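Local coordinates for protein response regulator (Caulobacter vibrioides, PDB 3T0Y) that probably switches on the general stress response, its sigma-factor-like part, to which this chain belongs, mimicking a sigma factor to capture an anti-sigma factor, at residues 42-47 with 86-91; 94-99 with 126-131. One frame throughout, in Å; residues are numbered along the deposited sequence.

Interaction 1: residues 42-47 with 86-91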
# COMPACT_ATOMS: atom_id res chain seq x y z
N GLY C 42 -3.04 1.47 -2.56
CA GLY C 42 -3.87 1.71 -3.75
C GLY C 42 -3.51 3.02 -4.46
O GLY C 42 -3.36 3.06 -5.69
N ASP C 43 -3.36 4.09 -3.69
CA ASP C 43 -2.95 5.37 -4.23
C ASP C 43 -1.56 5.30 -4.84
O ASP C 43 -1.28 5.99 -5.81
CB ASP C 43 -3.01 6.46 -3.16
CG ASP C 43 -4.43 6.77 -2.73
OD1 ASP C 43 -5.36 6.26 -3.39
OD2 ASP C 43 -4.64 7.53 -1.76
N HIS C 44 -0.69 4.49 -4.28
CA HIS C 44 0.62 4.32 -4.90
C HIS C 44 0.48 3.85 -6.35
O HIS C 44 1.13 4.36 -7.26
CB HIS C 44 1.48 3.33 -4.11
CG HIS C 44 2.61 2.76 -4.91
ND1 HIS C 44 3.75 3.48 -5.22
CD2 HIS C 44 2.77 1.54 -5.49
CE1 HIS C 44 4.57 2.72 -5.94
NE2 HIS C 44 3.99 1.55 -6.12
N TYR C 45 -0.41 2.88 -6.56
CA TYR C 45 -0.55 2.25 -7.87
C TYR C 45 -1.30 3.14 -8.86
O TYR C 45 -1.00 3.15 -10.06
CB TYR C 45 -1.23 0.88 -7.73
CG TYR C 45 -0.27 -0.22 -7.37
CD1 TYR C 45 0.71 -0.62 -8.28
CD2 TYR C 45 -0.31 -0.83 -6.12
CE1 TYR C 45 1.61 -1.62 -7.96
CE2 TYR C 45 0.59 -1.84 -5.79
CZ TYR C 45 1.55 -2.23 -6.72
OH TYR C 45 2.44 -3.23 -6.43
N VAL C 46 -2.27 3.87 -8.35
CA VAL C 46 -2.94 4.87 -9.15
C VAL C 46 -1.95 5.93 -9.64
O VAL C 46 -1.98 6.33 -10.81
CB VAL C 46 -4.09 5.54 -8.35
CG1 VAL C 46 -4.76 6.58 -9.21
CG2 VAL C 46 -5.09 4.49 -7.86
N ARG C 47 -1.09 6.42 -8.74
CA ARG C 47 -0.12 7.44 -9.11
C ARG C 47 0.77 6.91 -10.22
O ARG C 47 0.93 7.55 -11.25
CB ARG C 47 0.74 7.89 -7.91
CG ARG C 47 0.04 8.88 -6.97
CD ARG C 47 1.03 9.56 -6.00
NE ARG C 47 1.87 8.59 -5.32
CZ ARG C 47 1.55 7.98 -4.18
NH1 ARG C 47 0.40 8.27 -3.57
NH2 ARG C 47 2.37 7.09 -3.64
N ALA C 86 13.18 -4.09 -6.61
CA ALA C 86 12.81 -4.63 -5.31
C ALA C 86 11.91 -3.70 -4.48
O ALA C 86 10.91 -4.14 -3.93
CB ALA C 86 14.05 -5.02 -4.53
N ALA C 87 12.28 -2.43 -4.38
CA ALA C 87 11.52 -1.51 -3.54
C ALA C 87 10.07 -1.46 -3.99
O ALA C 87 9.15 -1.52 -3.18
CB ALA C 87 12.13 -0.12 -3.56
N GLN C 88 9.87 -1.38 -5.30
CA GLN C 88 8.54 -1.29 -5.85
C GLN C 88 7.78 -2.62 -5.76
O GLN C 88 6.55 -2.62 -5.68
CB GLN C 88 8.60 -0.79 -7.30
CG GLN C 88 9.26 0.59 -7.44
CD GLN C 88 8.58 1.68 -6.60
OE1 GLN C 88 8.89 1.86 -5.41
NE2 GLN C 88 7.66 2.41 -7.21
N ARG C 89 8.49 -3.74 -5.77
CA ARG C 89 7.84 -5.03 -5.62
C ARG C 89 7.17 -5.14 -4.25
O ARG C 89 6.18 -5.85 -4.08
CB ARG C 89 8.82 -6.19 -5.79
CG ARG C 89 9.52 -6.23 -7.14
CD ARG C 89 9.73 -7.67 -7.60
NE ARG C 89 11.13 -7.99 -7.89
CZ ARG C 89 11.84 -7.43 -8.87
NH1 ARG C 89 11.31 -6.50 -9.65
NH2 ARG C 89 13.10 -7.79 -9.06
N LEU C 90 7.73 -4.43 -3.27
CA LEU C 90 7.21 -4.49 -1.91
C LEU C 90 5.74 -4.06 -1.86
O LEU C 90 5.00 -4.45 -0.96
CB LEU C 90 8.03 -3.61 -0.97
CG LEU C 90 9.47 -4.03 -0.65
CD1 LEU C 90 10.23 -2.88 -0.03
CD2 LEU C 90 9.52 -5.26 0.27
N MSE C 91 5.30 -3.29 -2.85
CA MSE C 91 3.93 -2.79 -2.84
C MSE C 91 2.90 -3.89 -3.19
O MSE C 91 1.69 -3.71 -3.02
CB MSE C 91 3.80 -1.56 -3.74
CG MSE C 91 4.71 -0.40 -3.31
SE MSE C 91 4.68 -0.01 -1.36
CE MSE C 91 3.11 1.09 -1.47
O HOH W 1 4.87 -0.48 -7.19

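Interaction 2: residues 94-99 with 126-131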
# COMPACT_ATOMS: atom_id res chain seq x y z
N ALA C 94 0.67 -7.60 0.90
CA ALA C 94 -0.39 -7.08 1.76
C ALA C 94 0.25 -6.19 2.79
O ALA C 94 1.25 -6.57 3.40
CB ALA C 94 -1.15 -8.20 2.44
N PRO C 95 -0.31 -4.99 2.98
CA PRO C 95 0.24 -3.97 3.89
C PRO C 95 0.66 -4.49 5.28
O PRO C 95 1.76 -4.18 5.72
CB PRO C 95 -0.89 -2.95 3.99
CG PRO C 95 -1.59 -3.05 2.63
CD PRO C 95 -1.51 -4.51 2.27
N ARG C 96 -0.19 -5.26 5.96
CA ARG C 96 0.17 -5.70 7.30
C ARG C 96 1.32 -6.71 7.25
O ARG C 96 2.12 -6.79 8.18
CB ARG C 96 -1.04 -6.27 8.04
CG ARG C 96 -1.15 -5.80 9.49
CD ARG C 96 -1.45 -4.29 9.57
NE ARG C 96 -1.08 -3.70 10.87
CZ ARG C 96 -1.25 -2.42 11.18
NH1 ARG C 96 -1.79 -1.59 10.29
NH2 ARG C 96 -0.88 -1.97 12.37
N SER C 97 1.42 -7.45 6.15
CA SER C 97 2.50 -8.42 6.02
C SER C 97 3.75 -7.67 5.64
O SER C 97 4.85 -8.04 6.05
CB SER C 97 2.18 -9.46 4.96
OG SER C 97 0.99 -10.17 5.28
N ARG C 98 3.59 -6.60 4.87
CA ARG C 98 4.72 -5.77 4.49
C ARG C 98 5.37 -5.07 5.68
O ARG C 98 6.59 -4.92 5.75
CB ARG C 98 4.29 -4.71 3.50
CG ARG C 98 5.45 -4.12 2.73
CD ARG C 98 4.96 -3.50 1.45
NE ARG C 98 4.12 -2.36 1.72
CZ ARG C 98 2.87 -2.20 1.32
NH1 ARG C 98 2.25 -3.11 0.58
NH2 ARG C 98 2.23 -1.08 1.67
N GLN C 99 4.53 -4.59 6.59
CA GLN C 99 5.03 -3.99 7.82
C GLN C 99 5.89 -4.97 8.63
O GLN C 99 7.03 -4.67 8.95
CB GLN C 99 3.84 -3.51 8.64
CG GLN C 99 3.00 -2.50 7.91
CD GLN C 99 1.70 -2.20 8.62
OE1 GLN C 99 1.41 -2.73 9.68
NE2 GLN C 99 0.89 -1.35 8.01
N GLU C 126 4.54 -13.82 13.24
CA GLU C 126 5.18 -14.85 12.42
C GLU C 126 4.29 -15.20 11.23
O GLU C 126 4.77 -15.48 10.14
CB GLU C 126 5.52 -16.10 13.24
CG GLU C 126 6.57 -15.90 14.35
CD GLU C 126 8.00 -15.71 13.82
OE1 GLU C 126 8.31 -14.65 13.25
OE2 GLU C 126 8.84 -16.64 13.99
N ARG C 127 2.98 -15.17 11.44
CA ARG C 127 2.05 -15.44 10.35
C ARG C 127 2.30 -14.41 9.27
O ARG C 127 2.50 -14.73 8.09
CB ARG C 127 0.59 -15.35 10.83
CG ARG C 127 -0.44 -15.56 9.71
CD ARG C 127 -1.89 -15.31 10.16
NE ARG C 127 -2.30 -13.91 10.05
CZ ARG C 127 -2.51 -13.26 8.90
NH1 ARG C 127 -2.31 -13.88 7.74
NH2 ARG C 127 -2.89 -11.99 8.91
N LEU C 128 2.28 -13.14 9.69
CA LEU C 128 2.42 -12.01 8.79
C LEU C 128 3.70 -12.10 7.99
O LEU C 128 3.70 -11.91 6.79
CB LEU C 128 2.34 -10.70 9.57
CG LEU C 128 0.90 -10.33 9.93
CD1 LEU C 128 0.88 -9.15 10.89
CD2 LEU C 128 0.13 -10.02 8.65
N ILE C 129 4.81 -12.39 8.65
CA ILE C 129 6.08 -12.54 7.95
C ILE C 129 6.03 -13.75 7.03
O ILE C 129 6.65 -13.77 5.96
CB ILE C 129 7.23 -12.76 8.94
CG1 ILE C 129 7.47 -11.52 9.79
CG2 ILE C 129 8.49 -13.14 8.18
CD1 ILE C 129 8.43 -11.79 10.98
N GLY C 130 5.30 -14.78 7.46
CA GLY C 130 5.16 -15.98 6.65
C GLY C 130 4.50 -15.59 5.35
O GLY C 130 5.03 -15.83 4.25
N ASP C 131 3.34 -14.94 5.47
CA ASP C 131 2.57 -14.47 4.30
C ASP C 131 3.40 -13.61 3.35
O ASP C 131 3.31 -13.79 2.14
CB ASP C 131 1.33 -13.69 4.75
CG ASP C 131 0.53 -13.15 3.58
OD1 ASP C 131 -0.13 -13.96 2.90
OD2 ASP C 131 0.57 -11.92 3.33
O HOH W 2 1.29 -10.55 0.65

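Interaction 1: residues 42-47 with 86-91
His44 meets Met91, present as selenomethionine, through one face of its imidazole. Met91 CG lies 3.8 Å from the centroid of the His44 ring, 28° off the normal, which satisfies a CH-pi contact displaced toward the CD2-NE2 rim. The chain then bends at both chi2 and chi3, folding over the same face: SE stays more distant, 5.0 Å from that centroid, while CE returns to within 3.8 Å of His44 CB.

Apolar contact continues at Tyr45, whose CZ is 3.8 Å from Met91 CB. Carbonyl O of Met91 lies at the edge of the tyrosine ring, near its plane. Within helix 39-54, His44 CD2 sits over the centre of one Tyr45 ring face, and Trp78 meets this ring edge-to-face. The phenolic OH has its polar partner in Ser81.

Polar contacts are indirect. No direct hydrogen bond joins the two segments; a water placed 2.5 Å from His44 NE2, rather short for such a contact, also donates to Gln88 O at 3.1 Å. The Gln88 amide stands almost perpendicular to the imidazole, at 81°, with its NE2 3.4 Å from His44 CE1 at the ring edge, an approach without a hydrogen bond.

Two aromatic side chains packed on Met91 therefore carry this largely buried contact, which ties helix 39-54 of the PhyR sigma2-type region to segment 86-91, a short helix running into a 3-10 turn that leads to the sigma-like region. Met91 over one face, Tyr45 alongside and Gln88 at the edge should limit rotation of the imidazole, while the water completes its polar side.

Interaction 2: residues 94-99 with 126-131
Asp131 OD2 receives two hydrogen bonds. Ser97 OG donates one at 2.7 Å, reaching the anti side of the carboxylate from 24° out of its plane. A water donates the other to OD2 at 3.1 Å and accepts from Ala94 N at 3.0 Å, tying the N-cap residue of helix 95-106 to the same oxygen. With Asp131 CG anti to its own backbone N (chi1 178°), the carboxylate extends to the start of that helix, where the helix dipole would tend to favour its negative charge. The other oxygen, OD1, makes a long, weak ion pair with Arg92 of the second subunit.

Leu128 packs against the backbone of Arg96 and the side chain of Ser97. Its CD2 comes within 4.0 Å of Arg96 CB, while CD1 approaches the Arg96 carbonyl O. The backbones are close here: CA of Ser97 and CA of Leu128 are 4.5 Å apart.

The axes of segments 95-99 and 126-131 approach to 7.8 Å and cross at -103°. Leu128 also packs on Ala100 of helix 95-106, and Gln99 touches Leu118 of helix 111-118, consistent with the helix-turn-helix character of the sigma-like region, to which helices 95-106, 111-118 and 122-140 belong.

In the fold
Along the chain the two contacts come in series, interaction 1 closing at residue 91 before interaction 2 opens at 94, and their centres lie about 16 Å apart. Interaction 1 is near the middle of the chain, about 4 Å from its centre, and joins helix 39-54 of the sigma2 part to segment 86-91. Interaction 2, about 14 Å from that centre, lies within the sigma-like part, between helices 95-106 and 122-140. Arg98 of interaction 2 links them by packing on Met91 of interaction 1. Both also touch the second subunit, so the connection between the two sigma-like halves is placed beside an intersubunit surface.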